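Local coordinates for Exo-1,3/1,4-beta-glucanase (Pseudoalteromonas sp., PDB 3RRX), which probably hydrolyses beta-1,3- and beta-1,4-linked glucans from the chain end, as an exo-acting glucanase of glycoside hydrolase family 3, at residues 148-153 / 208-213; 477-482 / 521-526. The protein carries 1 engineered substitution. All blocks are in the same frame, centred on the assembly; numbering follows the deposited sequence.

In the fold
The two contacts sit in different domains of this family 3 glycoside hydrolase, the N-terminal TIM barrel and the C-terminal alpha/beta sandwich. Contact 1 comes first along the chain and closes before contact 2 opens. It joins the C-terminal part of helix 136-151 to the residues leading into strand 211-217, a member of the parallel sheet of the barrel, and it is buried. Contact 2 brings together the starts of strands 482-488 and 525-530, parallel neighbours in the mixed sheet of the C-terminal domain, and is partly open to solvent. Their centres lie 47 Å apart and their nearest atoms about 29 Å, so each belongs to the packing of its own domain.

Contact 1: residues 148-153 / 208-213; sequences KEVAAT and SNRIAT
Ala151 lays its methyl group on the flat guanidinium of Arg210: CB stands 3.6 Å above the plane, over its centre, with CZ as the nearest atom. A small residue suits this place on the helix, because the planar group can then come close to the backbone, and NH2 lies 3.8 Å from Ala151 CA. A second, purely apolar touch is made by Val150, whose CG1 meets CD of Arg210 at 3.9 Å, the two side chains running past each other in opposite directions. CG1 reaches that methylene because it stands anti to the backbone N (chi1 170°). Nearer the solvent, the Lys148 chain passes Ser208, CG lying 3.9 Å from OG.

No hydrogen bond crosses between the segments; the polar groups bond within their own segment or to other parts of the fold. Arg210 folds back at chi2 and chi3, and its NE donates to Ser208 O at 2.8 Å, a bent bond approaching from above the carbonyl plane. Outward, NH1 forms a salt bridge with Glu374 and NH2 bonds Ile155 O. On the helix side, Val150 O accepts both Thr153 N and Thr153 OG1, the latter at 2.7 Å.

A leucine in place of Arg210 would probably leave Glu374 without its charge partner and Ile155 O without this donor, besides removing the flat surface under Ala151.

The chemistry is therefore divided: the buried arginine spends its N-H groups on the loop before strand 211-217 and on other parts of the fold, while its flat face and its CD methylene pack against Ala151 and Val150 of helix 136-151.

Contact 2: residues 477-482 / 521-526; sequences TSKPDV and DNIPVV
Val482, Ile523 and Lys479 have the most surface buried here, and each meets the other segment in a different way. Val482 points CG2 at Pro524 O, 3.4 Å away, and its CA-H makes a further contact with the same oxygen, CA to O 3.5 Å. This beta-branched residue at the start of strand 482-488 also touches Val526, CG2 to CG2 at 4.1 Å, an apolar pairing between neighbouring strands. Its chi1 of 60° sets CG2 anti to the backbone N, where it faces Pro524 O and Val526.

Ile523 is buried and uses both branches. Its CD1 rests 4.0 Å from Pro480 CD, its CG2 meets Pro480 CG, and the two side chains cross at about a right angle. The proline ring gives the isoleucine a compact apolar surface that needs no polar partner. Next along the chain, Pro524 brings its ring to Asp481 O, CG lying 3.3 Å from that oxygen.

Lys479 crosses Ile523 obliquely, its CE over CG1, and carries its amine on to Asp521 O. This hydrogen bond, 2.9 Å from NZ to O, lies in the carbonyl plane with a C=O...N angle of 156°. A long, flexible lysine suits an exposed place, since its methylenes can pack on the isoleucine while the ammonium reaches the backbone carbonyl at the exposed side. The Asp521 carboxylate bonds Tyr476 instead.

Asn522, at positive phi, is the C-prime residue of a Schellman motif that ends helix 510-520, after which the chain enters strand 525-530. The contact thus gathers the start of one strand and the helix-to-strand turn before its parallel neighbour, as expected in the alpha/beta sandwich of family 3 C-terminal domains.

Contact 1: residues 148-153 / 208-213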
loop_
_atom_site.group_PDB
_atom_site.type_symbol
_atom_site.label_atom_id
_atom_site.label_comp_id
_atom_site.label_asym_id
_atom_site.label_seq_id
_atom_site.Cartn_x
_atom_site.Cartn_y
_atom_site.Cartn_z
ATOM N N LYS A 148 5.255 8.271 11.967
ATOM C CA LYS A 148 5.867 9.585 12.156
ATOM C C LYS A 148 5.630 10.510 10.964
ATOM O O LYS A 148 5.323 11.688 11.137
ATOM C CB LYS A 148 7.367 9.458 12.418
ATOM C CG LYS A 148 7.729 8.915 13.794
ATOM C CD LYS A 148 9.237 8.776 13.884
ATOM C CE LYS A 148 9.700 8.410 15.277
ATOM N NZ LYS A 148 11.194 8.472 15.342
ATOM N N GLU A 149 5.792 9.993 9.752
ATOM C CA GLU A 149 5.639 10.843 8.577
ATOM C C GLU A 149 4.190 11.315 8.458
ATOM O O GLU A 149 3.929 12.460 8.079
ATOM C CB GLU A 149 6.114 10.129 7.299
ATOM C CG GLU A 149 7.536 9.605 7.419
ATOM C CD GLU A 149 8.389 9.818 6.175
ATOM O OE1 GLU A 149 7.893 10.345 5.152
ATOM O OE2 GLU A 149 9.578 9.459 6.230
ATOM N N VAL A 150 3.251 10.439 8.811
ATOM C CA VAL A 150 1.837 10.810 8.817
ATOM C C VAL A 150 1.563 11.865 9.897
ATOM O O VAL A 150 0.890 12.876 9.655
ATOM C CB VAL A 150 0.923 9.565 9.010
ATOM C CG1 VAL A 150 -0.513 9.973 9.270
ATOM C CG2 VAL A 150 1.003 8.656 7.772
ATOM N N ALA A 151 2.115 11.647 11.082
ATOM C CA ALA A 151 1.916 12.593 12.192
ATOM C C ALA A 151 2.447 13.994 11.862
ATOM O O ALA A 151 1.910 15.015 12.330
ATOM C CB ALA A 151 2.573 12.058 13.453
ATOM N N ALA A 152 3.496 14.039 11.045
ATOM C CA ALA A 152 4.146 15.293 10.672
ATOM C C ALA A 152 3.238 16.180 9.822
ATOM O O ALA A 152 3.531 17.360 9.615
ATOM C CB ALA A 152 5.464 15.009 9.929
ATOM N N THR A 153 2.143 15.624 9.317
ATOM C CA THR A 153 1.205 16.421 8.526
ATOM C C THR A 153 -0.091 16.697 9.287
ATOM O O THR A 153 -1.051 17.216 8.717
ATOM C CB THR A 153 0.857 15.742 7.194
ATOM O OG1 THR A 153 0.337 14.433 7.460
ATOM C CG2 THR A 153 2.094 15.634 6.303
ATOM N N SER A 208 3.450 9.328 18.863
ATOM C CA SER A 208 3.424 9.417 17.405
ATOM C C SER A 208 2.634 8.281 16.747
ATOM O O SER A 208 2.416 8.307 15.535
ATOM C CB SER A 208 4.838 9.497 16.814
ATOM O OG SER A 208 5.552 8.289 17.012
ATOM N N ASN A 209 2.207 7.293 17.534
ATOM C CA ASN A 209 1.391 6.205 16.992
ATOM C C ASN A 209 0.076 6.719 16.404
ATOM O O ASN A 209 -0.541 7.626 16.968
ATOM C CB ASN A 209 1.080 5.157 18.074
ATOM C CG ASN A 209 2.326 4.517 18.647
ATOM O OD1 ASN A 209 3.401 4.576 18.048
ATOM N ND2 ASN A 209 2.189 3.898 19.811
ATOM N N ARG A 210 -0.365 6.112 15.299
ATOM C CA ARG A 210 -1.608 6.510 14.629
ATOM C C ARG A 210 -2.694 5.451 14.779
ATOM O O ARG A 210 -2.411 4.302 15.122
ATOM C CB ARG A 210 -1.374 6.713 13.117
ATOM C CG ARG A 210 -0.174 7.573 12.736
ATOM C CD ARG A 210 -0.349 9.068 13.065
ATOM N NE ARG A 210 -0.008 9.341 14.457
ATOM C CZ ARG A 210 -0.270 10.484 15.094
ATOM N NH1 ARG A 210 0.077 10.627 16.370
ATOM N NH2 ARG A 210 -0.890 11.476 14.465
ATOM N N ILE A 211 -3.936 5.838 14.500
ATOM C CA ILE A 211 -5.012 4.865 14.309
ATOM C C ILE A 211 -4.735 4.179 12.972
ATOM O O ILE A 211 -4.398 4.851 12.005
ATOM C CB ILE A 211 -6.389 5.578 14.279
ATOM C CG1 ILE A 211 -6.690 6.203 15.650
ATOM C CG2 ILE A 211 -7.504 4.608 13.891
ATOM C CD1 ILE A 211 -7.830 7.221 15.648
ATOM N N ALA A 212 -4.831 2.848 12.917
ATOM C CA ALA A 212 -4.603 2.119 11.667
ATOM C C ALA A 212 -5.867 1.466 11.095
ATOM O O ALA A 212 -6.746 1.049 11.841
ATOM C CB ALA A 212 -3.515 1.056 11.852
ATOM N N THR A 213 -5.927 1.356 9.769
ATOM C CA THR A 213 -6.984 0.600 9.084
ATOM C C THR A 213 -6.378 -0.505 8.240
ATOM O O THR A 213 -5.547 -0.238 7.368
ATOM C CB THR A 213 -7.811 1.475 8.118
ATOM O OG1 THR A 213 -8.568 2.434 8.855
ATOM C CG2 THR A 213 -8.784 0.599 7.302
#

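Contact 2: residues 477-482 / 521-526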
loop_
_atom_site.group_PDB
_atom_site.type_symbol
_atom_site.label_atom_id
_atom_site.label_comp_id
_atom_site.label_asym_id
_atom_site.label_seq_id
_atom_site.Cartn_x
_atom_site.Cartn_y
_atom_site.Cartn_z
ATOM N N THR A 477 29.854 6.083 -26.625
ATOM C CA THR A 477 31.059 6.518 -27.323
ATOM C C THR A 477 32.190 5.538 -27.050
ATOM O O THR A 477 32.810 5.020 -27.979
ATOM C CB THR A 477 31.488 7.923 -26.872
ATOM O OG1 THR A 477 30.459 8.866 -27.201
ATOM C CG2 THR A 477 32.791 8.333 -27.559
ATOM N N SER A 478 32.457 5.284 -25.773
ATOM C CA SER A 478 33.439 4.279 -25.389
ATOM C C SER A 478 32.706 2.989 -25.051
ATOM O O SER A 478 31.833 2.979 -24.187
ATOM C CB SER A 478 34.246 4.748 -24.177
ATOM O OG SER A 478 34.762 6.054 -24.376
ATOM N N LYS A 479 33.046 1.903 -25.734
ATOM C CA LYS A 479 32.361 0.636 -25.495
ATOM C C LYS A 479 32.491 0.213 -24.035
ATOM O O LYS A 479 33.600 0.150 -23.498
ATOM C CB LYS A 479 32.912 -0.448 -26.409
ATOM C CG LYS A 479 32.081 -1.707 -26.422
ATOM C CD LYS A 479 32.595 -2.677 -27.468
ATOM C CE LYS A 479 31.460 -3.491 -28.066
ATOM N NZ LYS A 479 31.946 -4.489 -29.067
ATOM N N PRO A 480 31.354 -0.075 -23.376
ATOM C CA PRO A 480 31.407 -0.368 -21.941
ATOM C C PRO A 480 31.809 -1.810 -21.660
ATOM O O PRO A 480 31.702 -2.668 -22.539
ATOM C CB PRO A 480 29.955 -0.133 -21.486
ATOM C CG PRO A 480 29.141 -0.506 -22.676
ATOM C CD PRO A 480 29.976 -0.112 -23.899
ATOM N N ASP A 481 32.262 -2.067 -20.438
ATOM C CA ASP A 481 32.520 -3.422 -19.979
ATOM C C ASP A 481 31.214 -4.189 -19.753
ATOM O O ASP A 481 31.172 -5.411 -19.877
ATOM C CB ASP A 481 33.304 -3.380 -18.673
ATOM C CG ASP A 481 34.642 -2.693 -18.827
ATOM O OD1 ASP A 481 35.282 -2.869 -19.881
ATOM O OD2 ASP A 481 35.055 -1.987 -17.891
ATOM N N VAL A 482 30.155 -3.464 -19.409
ATOM C CA VAL A 482 28.856 -4.074 -19.119
ATOM C C VAL A 482 27.766 -3.017 -19.257
ATOM O O VAL A 482 28.023 -1.823 -19.063
ATOM C CB VAL A 482 28.821 -4.684 -17.694
ATOM C CG1 VAL A 482 29.075 -3.618 -16.637
ATOM C CG2 VAL A 482 27.483 -5.415 -17.426
ATOM N N ASP A 521 26.163 -6.467 -29.990
ATOM C CA ASP A 521 27.454 -5.793 -29.926
ATOM C C ASP A 521 28.384 -6.521 -28.981
ATOM O O ASP A 521 29.467 -6.035 -28.670
ATOM C CB ASP A 521 27.279 -4.368 -29.414
ATOM C CG ASP A 521 27.177 -3.360 -30.526
ATOM O OD1 ASP A 521 27.333 -2.154 -30.237
ATOM O OD2 ASP A 521 26.946 -3.769 -31.684
ATOM N N ASN A 522 27.942 -7.671 -28.491
ATOM C CA ASN A 522 28.766 -8.460 -27.588
ATOM C C ASN A 522 29.047 -7.741 -26.275
ATOM O O ASN A 522 30.115 -7.901 -25.685
ATOM C CB ASN A 522 30.081 -8.845 -28.277
ATOM C CG ASN A 522 30.816 -9.951 -27.552
ATOM O OD1 ASN A 522 31.988 -9.808 -27.202
ATOM N ND2 ASN A 522 30.125 -11.061 -27.310
ATOM N N ILE A 523 28.083 -6.943 -25.821
ATOM C CA ILE A 523 28.178 -6.289 -24.520
ATOM C C ILE A 523 27.381 -7.107 -23.505
ATOM O O ILE A 523 26.213 -7.395 -23.726
ATOM C CB ILE A 523 27.604 -4.856 -24.578
ATOM C CG1 ILE A 523 28.415 -3.995 -25.549
ATOM C CG2 ILE A 523 27.585 -4.209 -23.179
ATOM C CD1 ILE A 523 27.717 -2.712 -25.948
ATOM N N PRO A 524 28.021 -7.495 -22.396
ATOM C CA PRO A 524 27.358 -8.239 -21.319
ATOM C C PRO A 524 26.219 -7.402 -20.742
ATOM O O PRO A 524 26.409 -6.214 -20.497
ATOM C CB PRO A 524 28.462 -8.403 -20.276
ATOM C CG PRO A 524 29.737 -8.207 -21.023
ATOM C CD PRO A 524 29.438 -7.235 -22.103
ATOM N N VAL A 525 25.059 -8.017 -20.527
ATOM C CA VAL A 525 23.854 -7.274 -20.162
ATOM C C VAL A 525 23.301 -7.709 -18.810
ATOM O O VAL A 525 23.032 -8.884 -18.604
ATOM C CB VAL A 525 22.756 -7.464 -21.224
ATOM C CG1 VAL A 525 21.395 -7.063 -20.673
ATOM C CG2 VAL A 525 23.105 -6.689 -22.511
ATOM N N VAL A 526 23.156 -6.755 -17.891
ATOM C CA VAL A 526 22.487 -6.993 -16.620
ATOM C C VAL A 526 21.151 -6.261 -16.625
ATOM O O VAL A 526 21.111 -5.026 -16.691
ATOM C CB VAL A 526 23.314 -6.473 -15.424
ATOM C CG1 VAL A 526 22.477 -6.513 -14.140
ATOM C CG2 VAL A 526 24.591 -7.287 -15.257
#